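Side-chain contact in FBP protein (Leishmania major, PDB 5OEZ), which probably hydrolyses fructose 1,6-bisphosphate to fructose 6-phosphate and phosphate, a step of gluconeogenesis that needs magnesium: residues C[40-45]-C[118-123]. Residues are numbered along the deposited sequence; the frame is centred on the assembly and turned at random.
Sequences KVIEKN and DPLDGS
Ile42, on helix 27-47, meets Pro119 and Leu120 where strand 113-121 runs into Asp-Pro-Leu-Asp-Gly-Ser, the metal-binding signature of the magnesium-dependent sugar and inositol phosphatases. It illustrates how a helix can pack an apolar side chain against residues that belong to a metal site or adjoin it. The apolar part is a single methyl-methyl contact: Ile42 CG2 lies 4.2 Å from Leu120 CD1, and the two side chains run past one another, headed opposite ways. On Leu120, CG stands anti to the backbone N (chi1 -162°), and a chi2 of 64° then turns CD1 to the helix. The backbones stay well apart, with Ile42 CA 8.7 Å from Leu120 CA, and only 89 Å² is buried between the segments. Helix 72-87 helps fill the interface: both Ile42 and Leu120 touch Ser77, and Ile42 also reaches Phe81.

Polar groups enter differently, since no hydrogen bond joins the two segments. Asp118, Leu120 and Asp121 are seen to bind manganese elsewhere for this protein, although this apo chain holds none; for Leu120 the ligand is presumably its carbonyl oxygen, since its side chain has no ligating atom. The other branch of Ile42 reaches the backbone: its CD1 rests 4.1 Å from Pro119 O, in van der Waals contact with a carbonyl oxygen that is hydrogen-bonded to Ser134 OG.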
# COMPACT_ATOMS: atom_id res chain seq x y z
N LYS C 40 -8.82 -2.13 10.38
CA LYS C 40 -8.14 -1.66 9.18
C LYS C 40 -8.31 -0.17 8.97
O LYS C 40 -7.38 0.50 8.51
CB LYS C 40 -8.61 -2.44 7.96
CG LYS C 40 -8.13 -3.87 8.01
CD LYS C 40 -8.45 -4.68 6.77
CE LYS C 40 -9.94 -4.90 6.61
NZ LYS C 40 -10.17 -5.36 5.22
N VAL C 41 -9.50 0.34 9.27
CA VAL C 41 -9.76 1.76 9.17
C VAL C 41 -8.90 2.54 10.17
O VAL C 41 -8.33 3.59 9.83
CB VAL C 41 -11.27 2.07 9.39
CG1 VAL C 41 -11.51 3.57 9.58
CG2 VAL C 41 -12.07 1.58 8.19
N ILE C 42 -8.79 2.03 11.38
CA ILE C 42 -7.95 2.67 12.41
C ILE C 42 -6.46 2.64 12.03
O ILE C 42 -5.76 3.61 12.22
CB ILE C 42 -8.17 2.02 13.78
CG1 ILE C 42 -9.60 2.32 14.25
CG2 ILE C 42 -7.15 2.51 14.79
CD1 ILE C 42 -10.11 1.36 15.31
N GLU C 43 -6.01 1.51 11.50
CA GLU C 43 -4.64 1.37 11.00
C GLU C 43 -4.32 2.42 9.93
O GLU C 43 -3.25 3.03 9.98
CB GLU C 43 -4.43 -0.03 10.42
CG GLU C 43 -2.98 -0.50 10.38
CD GLU C 43 -2.16 0.05 9.22
OE1 GLU C 43 -2.73 0.40 8.15
OE2 GLU C 43 -0.92 0.10 9.37
N LYS C 44 -5.22 2.61 8.96
CA LYS C 44 -5.03 3.60 7.89
C LYS C 44 -4.75 4.98 8.51
O LYS C 44 -3.78 5.66 8.14
CB LYS C 44 -6.26 3.66 6.96
CG LYS C 44 -6.36 4.88 6.03
CD LYS C 44 -7.79 5.34 5.72
CE LYS C 44 -8.50 4.59 4.63
NZ LYS C 44 -8.56 5.32 3.34
N ASN C 45 -5.60 5.38 9.45
CA ASN C 45 -5.46 6.68 10.12
C ASN C 45 -4.17 6.82 10.92
O ASN C 45 -3.50 7.86 10.86
CB ASN C 45 -6.69 6.97 10.98
CG ASN C 45 -7.92 7.23 10.13
OD1 ASN C 45 -8.02 8.27 9.50
ND2 ASN C 45 -8.83 6.28 10.09
N ASP C 118 -12.37 -1.15 24.04
CA ASP C 118 -11.54 0.03 24.13
C ASP C 118 -11.04 0.29 22.69
O ASP C 118 -10.17 -0.42 22.20
CB ASP C 118 -10.39 -0.23 25.10
CG ASP C 118 -9.48 0.99 25.30
OD1 ASP C 118 -9.77 2.08 24.77
OD2 ASP C 118 -8.47 0.85 26.02
N PRO C 119 -11.59 1.32 22.01
CA PRO C 119 -11.25 1.49 20.58
C PRO C 119 -9.79 1.85 20.32
O PRO C 119 -9.24 1.46 19.29
CB PRO C 119 -12.17 2.62 20.12
CG PRO C 119 -12.48 3.39 21.36
CD PRO C 119 -12.48 2.39 22.49
N LEU C 120 -9.16 2.57 21.24
CA LEU C 120 -7.77 2.96 21.10
C LEU C 120 -7.08 3.22 22.45
O LEU C 120 -7.14 4.31 22.98
CB LEU C 120 -7.66 4.18 20.15
CG LEU C 120 -6.28 4.45 19.57
CD1 LEU C 120 -5.82 3.31 18.68
CD2 LEU C 120 -6.34 5.75 18.79
N ASP C 121 -6.44 2.18 22.98
CA ASP C 121 -5.58 2.28 24.16
C ASP C 121 -4.23 2.92 23.82
O ASP C 121 -3.59 2.57 22.83
CB ASP C 121 -5.36 0.88 24.80
CG ASP C 121 -4.04 0.76 25.57
OD1 ASP C 121 -3.96 1.27 26.70
OD2 ASP C 121 -3.09 0.14 25.04
N GLY C 122 -3.79 3.82 24.70
CA GLY C 122 -2.45 4.37 24.66
C GLY C 122 -2.33 5.49 23.66
O GLY C 122 -1.26 5.72 23.12
N SER C 123 -3.41 6.24 23.45
CA SER C 123 -3.53 7.15 22.30
C SER C 123 -2.49 8.27 22.22
O SER C 123 -2.12 8.69 21.12
CB SER C 123 -4.93 7.77 22.27
OG SER C 123 -5.13 8.47 21.05